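Local coordinates for protein family 88 glycosyl hydrolase (Bacteroides thetaiotaomicron, PDB 5NOA) that probably removes rhamnose caps from arabinogalactan proteins such as gum arabic by a lyase reaction, although its sequence family is glycoside hydrolase family 88, at residues K39-Y43 / L329-I335; V33-I37 / A368-V372. All blocks are in the same frame, centred on the assembly; numbering follows the deposited sequence.

In the fold
Both contacts use helix 29-47, the first helix of the modelled chain, and their centres lie about 12 Å apart on the same side of the molecule. Interaction 2 (33-37 with 368-372) pairs it with helix 358-377, the last helix; interaction 1 (39-43 with 329-335) follows further along helix 29-47, where the loop after helix 310-328 packs against it. In sequence, interaction 1 is nested inside the span closed by interaction 2. The two touch through L329 CD2 and I36 CG2. Together they bring the beginning and the end of a largely helical chain side by side, consistent with the closed ring of an (alpha/alpha)6 barrel.

Interaction 1 of 2, residues K39-Y43 / L329-I335; sequences KVNGY and LQPDGKI
G333 packs directly against helix residues 39-43, its CA only 4.1 Å from that of V40. A side chain modelled on G333 would run into K39 O and crowd Y43 CB, and its positive phi also disfavours a CB. V40 extends the close packing: CG2 lies 3.5 Å from L329 CD1 and also meets I335 CD1. Its CA-H points at G333 O, and a water donates to both V40 O and G333 O, so it joins helix and loop through their carbonyls. The loop folds as a type I beta turn from Q330 to G333, with an Asx turn alongside it, D332 OD1 accepting from K334 N at 3.2 Å, the donor lying above the carboxylate plane. The turn opens the long connection from helix 310-328 to helix 358-377, and in an (alpha/alpha)6 barrel, the fold expected of this family, it folds back onto helix 29-47. Y43, with CG anti to its own N (chi1 176°), lays its ring beside the turn: K334 CA and CB cover one face, CB 4.2 Å from the centroid and 29° off the normal in an off-centre CH-pi contact, while CE1 comes 3.7 Å from D332 OD2. A leucine replacing Y43 would probably leave K334 CB without its aromatic face and open a gap beside D332. Toward solvent the contact loosens. The aliphatic part of K39 runs past G333 and P331 O before bends at chi3 and chi4 bring NZ to Q330 O, a long bond of 3.3 Å whose donor stands 35° out of the carbonyl plane; G333 N reaches the same oxygen from the opposite face. P331 and D332, at the corner of the turn, are exposed, and the amide of Q330 turns to N354.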
loop_
_atom_site.group_PDB
_atom_site.type_symbol
_atom_site.label_atom_id
_atom_site.label_comp_id
_atom_site.label_asym_id
_atom_site.label_seq_id
_atom_site.Cartn_x
_atom_site.Cartn_y
_atom_site.Cartn_z
ATOM N N LYS A 39 4.718 -4.785 19.560
ATOM C CA LYS A 39 6.021 -4.161 19.793
ATOM C C LYS A 39 6.283 -3.045 18.760
ATOM O O LYS A 39 6.713 -1.960 19.092
ATOM C CB LYS A 39 7.112 -5.220 19.743
ATOM C CG LYS A 39 8.499 -4.738 20.119
ATOM C CD LYS A 39 9.514 -5.879 20.063
ATOM C CE LYS A 39 9.591 -6.576 18.687
ATOM N NZ LYS A 39 10.950 -7.019 18.233
ATOM N N VAL A 40 6.003 -3.341 17.508
ATOM C CA VAL A 40 6.220 -2.427 16.405
ATOM C C VAL A 40 5.284 -1.223 16.485
ATOM O O VAL A 40 5.702 -0.074 16.332
ATOM C CB VAL A 40 6.059 -3.184 15.067
ATOM C CG1 VAL A 40 5.976 -2.263 13.877
ATOM C CG2 VAL A 40 7.225 -4.159 14.905
ATOM N N ASN A 41 3.999 -1.497 16.632
ATOM C CA ASN A 41 3.030 -0.423 16.634
ATOM C C ASN A 41 3.164 0.423 17.883
ATOM O O ASN A 41 3.043 1.648 17.848
ATOM C CB ASN A 41 1.628 -0.954 16.418
ATOM C CG ASN A 41 0.719 0.018 15.706
ATOM O OD1 ASN A 41 1.218 0.901 15.021
ATOM N ND2 ASN A 41 -0.586 -0.138 15.824
ATOM N N GLY A 42 3.453 -0.226 19.007
ATOM C CA GLY A 42 3.730 0.497 20.241
ATOM C C GLY A 42 4.941 1.400 20.131
ATOM O O GLY A 42 4.913 2.558 20.610
ATOM N N TYR A 43 6.024 0.893 19.533
ATOM C CA TYR A 43 7.236 1.698 19.335
ATOM C C TYR A 43 6.864 2.954 18.530
ATOM O O TYR A 43 7.275 4.074 18.864
ATOM C CB TYR A 43 8.317 0.866 18.649
ATOM C CG TYR A 43 9.546 1.640 18.318
ATOM C CD1 TYR A 43 10.572 1.804 19.225
ATOM C CD2 TYR A 43 9.676 2.244 17.084
ATOM C CE1 TYR A 43 11.712 2.521 18.892
ATOM C CE2 TYR A 43 10.794 2.977 16.743
ATOM C CZ TYR A 43 11.805 3.120 17.653
ATOM O OH TYR A 43 12.902 3.844 17.305
ATOM N N LEU A 329 13.291 -6.085 11.258
ATOM C CA LEU A 329 12.806 -5.809 12.597
ATOM C C LEU A 329 13.933 -5.728 13.598
ATOM O O LEU A 329 14.777 -6.587 13.652
ATOM C CB LEU A 329 11.873 -6.929 13.014
ATOM C CG LEU A 329 11.310 -6.908 14.442
ATOM C CD1 LEU A 329 10.406 -5.703 14.657
ATOM C CD2 LEU A 329 10.554 -8.203 14.666
ATOM N N GLN A 330 13.923 -4.681 14.405
ATOM C CA GLN A 330 14.881 -4.504 15.507
ATOM C C GLN A 330 14.186 -4.854 16.798
ATOM O O GLN A 330 12.945 -4.792 16.882
ATOM C CB GLN A 330 15.393 -3.063 15.536
ATOM C CG GLN A 330 15.953 -2.674 14.151
ATOM C CD GLN A 330 16.807 -1.455 14.085
ATOM O OE1 GLN A 330 17.003 -0.784 15.082
ATOM N NE2 GLN A 330 17.347 -1.161 12.877
ATOM N N PRO A 331 14.941 -5.244 17.821
ATOM C CA PRO A 331 14.314 -5.781 19.025
ATOM C C PRO A 331 13.510 -4.813 19.853
ATOM O O PRO A 331 12.737 -5.248 20.685
ATOM C CB PRO A 331 15.495 -6.395 19.789
ATOM C CG PRO A 331 16.710 -5.788 19.210
ATOM C CD PRO A 331 16.391 -5.493 17.801
ATOM N N ASP A 332 13.639 -3.521 19.612
ATOM C CA ASP A 332 12.754 -2.568 20.279
ATOM C C ASP A 332 11.478 -2.256 19.503
ATOM O O ASP A 332 10.661 -1.487 19.958
ATOM C CB ASP A 332 13.472 -1.272 20.613
ATOM C CG ASP A 332 14.089 -0.597 19.416
ATOM O OD1 ASP A 332 13.990 -1.128 18.267
ATOM O OD2 ASP A 332 14.708 0.467 19.613
ATOM N N GLY A 333 11.318 -2.849 18.321
ATOM C CA GLY A 333 10.172 -2.611 17.488
ATOM C C GLY A 333 10.395 -1.674 16.306
ATOM O O GLY A 333 9.516 -1.532 15.478
ATOM N N LYS A 334 11.581 -1.097 16.178
ATOM C CA LYS A 334 11.891 -0.281 15.007
ATOM C C LYS A 334 11.963 -1.163 13.762
ATOM O O LYS A 334 12.471 -2.278 13.797
ATOM C CB LYS A 334 13.207 0.458 15.247
ATOM C CG LYS A 334 13.550 1.425 14.153
ATOM C CD LYS A 334 14.782 2.260 14.523
ATOM C CE LYS A 334 15.119 3.238 13.430
ATOM N NZ LYS A 334 16.272 4.089 13.838
ATOM N N ILE A 335 11.415 -0.669 12.662
ATOM C CA ILE A 335 11.487 -1.331 11.354
ATOM C C ILE A 335 12.527 -0.630 10.517
ATOM O O ILE A 335 12.352 0.503 10.118
ATOM C CB ILE A 335 10.130 -1.270 10.644
ATOM C CG1 ILE A 335 9.025 -1.923 11.498
ATOM C CG2 ILE A 335 10.211 -1.894 9.252
ATOM C CD1 ILE A 335 9.371 -3.319 11.974
HETATM O O HOH W 1 7.954 0.613 14.612
#

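Interaction 2 of 2, residues V33-I37 / A368-V372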
loop_
_atom_site.group_PDB
_atom_site.type_symbol
_atom_site.label_atom_id
_atom_site.label_comp_id
_atom_site.label_asym_id
_atom_site.label_seq_id
_atom_site.Cartn_x
_atom_site.Cartn_y
_atom_site.Cartn_z
ATOM N N VAL A 33 3.818 -13.571 16.361
ATOM C CA VAL A 33 3.695 -12.480 15.402
ATOM C C VAL A 33 2.782 -11.386 15.974
ATOM O O VAL A 33 3.054 -10.203 15.784
ATOM C CB VAL A 33 3.185 -12.972 14.056
ATOM C CG1 VAL A 33 3.038 -11.816 13.082
ATOM C CG2 VAL A 33 4.138 -14.012 13.504
ATOM N N VAL A 34 1.725 -11.748 16.703
ATOM C CA VAL A 34 0.940 -10.741 17.411
ATOM C C VAL A 34 1.826 -9.928 18.346
ATOM O O VAL A 34 1.698 -8.697 18.398
ATOM C CB VAL A 34 -0.260 -11.356 18.130
ATOM C CG1 VAL A 34 -0.991 -10.356 19.018
ATOM C CG2 VAL A 34 -1.238 -11.916 17.099
ATOM N N ASP A 35 2.697 -10.588 19.097
ATOM C CA ASP A 35 3.600 -9.862 19.987
ATOM C C ASP A 35 4.495 -8.878 19.192
ATOM O O ASP A 35 4.741 -7.756 19.652
ATOM C CB ASP A 35 4.465 -10.831 20.807
ATOM C CG ASP A 35 3.710 -11.594 21.861
ATOM O OD1 ASP A 35 2.591 -11.201 22.226
ATOM O OD2 ASP A 35 4.270 -12.610 22.333
ATOM N N ILE A 36 4.949 -9.284 18.024
ATOM C CA ILE A 36 5.726 -8.386 17.170
ATOM C C ILE A 36 4.885 -7.180 16.732
ATOM O O ILE A 36 5.355 -6.041 16.783
ATOM C CB ILE A 36 6.279 -9.158 15.955
ATOM C CG1 ILE A 36 7.417 -10.065 16.386
ATOM C CG2 ILE A 36 6.707 -8.212 14.852
ATOM C CD1 ILE A 36 7.867 -11.100 15.358
ATOM N N ILE A 37 3.648 -7.421 16.324
ATOM C CA ILE A 37 2.766 -6.326 15.934
ATOM C C ILE A 37 2.629 -5.283 17.049
ATOM O O ILE A 37 2.775 -4.095 16.803
ATOM C CB ILE A 37 1.376 -6.864 15.523
ATOM C CG1 ILE A 37 1.487 -7.581 14.178
ATOM C CG2 ILE A 37 0.318 -5.773 15.427
ATOM C CD1 ILE A 37 0.331 -8.508 13.851
ATOM N N ALA A 368 2.538 -8.343 8.656
ATOM C CA ALA A 368 2.444 -9.106 9.906
ATOM C C ALA A 368 1.020 -9.533 10.208
ATOM O O ALA A 368 0.778 -10.673 10.633
ATOM C CB ALA A 368 3.024 -8.301 11.046
ATOM N N CYS A 369 0.061 -8.630 10.002
ATOM C CA CYS A 369 -1.314 -8.972 10.296
ATOM C C CYS A 369 -1.766 -10.126 9.406
ATOM O O CYS A 369 -2.489 -11.030 9.864
ATOM C CB CYS A 369 -2.216 -7.770 10.134
ATOM S SG CYS A 369 -2.041 -6.498 11.422
ATOM N N GLU A 370 -1.436 -10.051 8.129
ATOM C CA GLU A 370 -1.851 -11.105 7.214
ATOM C C GLU A 370 -1.169 -12.432 7.543
ATOM O O GLU A 370 -1.782 -13.490 7.366
ATOM C CB GLU A 370 -1.641 -10.699 5.761
ATOM C CG GLU A 370 -2.456 -11.525 4.796
ATOM C CD GLU A 370 -3.964 -11.410 4.989
ATOM O OE1 GLU A 370 -4.490 -10.363 5.473
ATOM O OE2 GLU A 370 -4.653 -12.380 4.669
ATOM N N ARG A 371 0.050 -12.369 8.056
ATOM C CA ARG A 371 0.702 -13.585 8.513
ATOM C C ARG A 371 -0.025 -14.231 9.671
ATOM O O ARG A 371 -0.157 -15.450 9.708
ATOM C CB ARG A 371 2.145 -13.308 8.916
ATOM C CG ARG A 371 2.832 -14.590 9.339
ATOM C CD ARG A 371 4.300 -14.506 9.305
ATOM N NE ARG A 371 4.924 -15.800 9.530
ATOM C CZ ARG A 371 5.085 -16.751 8.611
ATOM N NH1 ARG A 371 4.704 -16.612 7.369
ATOM N NH2 ARG A 371 5.676 -17.877 8.965
ATOM N N VAL A 372 -0.485 -13.432 10.635
ATOM C CA VAL A 372 -1.275 -13.993 11.735
ATOM C C VAL A 372 -2.481 -14.741 11.201
ATOM O O VAL A 372 -2.782 -15.856 11.655
ATOM C CB VAL A 372 -1.694 -12.896 12.728
ATOM C CG1 VAL A 372 -2.707 -13.425 13.743
ATOM C CG2 VAL A 372 -0.500 -12.334 13.433
#
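Helix segments 33-37 and 368-372 run nearly antiparallel, at 157° between their N-to-C directions, with their axes approaching to 9.4 Å and the CA atoms of V33 and V372 the nearest pair at 6.4 Å. The interface is apolar, and V372 CG2 is its meeting point: this methyl touches V33 CG1 at 3.6 Å, V34 CG2 at 3.8 Å and I37 CD1 at 3.9 Å, so one branch is shared by three residues on two successive turns of the facing helix. V33 and V372 lie alongside each other with their side chains pointing opposite ways, while V34 meets V372 nearly perpendicular, their CG2 methyls in contact. The CG1 branch of V33 stands anti to its backbone N (chi1 179°), a setting that carries it over the other helix to A368 O as well as to V372. Its CG2 branch turns elsewhere, reaching R371 CD at 4.2 Å and lying at the edge of the guanidinium, near its plane. I37 completes the other end. Its CG1 rests on A368 CB at 3.6 Å, where the small alanine lets the isoleucine come in close, and CD1 continues over the backbone to C369 N and C369 SG. The charged end of R371 is held outside the pair by a salt bridge to E318, while its CD lies against V33. Such antiparallel pairing is consistent with the (alpha/alpha)6 barrel expected of this family, here joining the first and last helices. Around the pair, helix 56-72 contributes A68 and L71 against I37 and E67 and L71 against C369, while W321 of helix 310-328 lies against V33, A368 and R371.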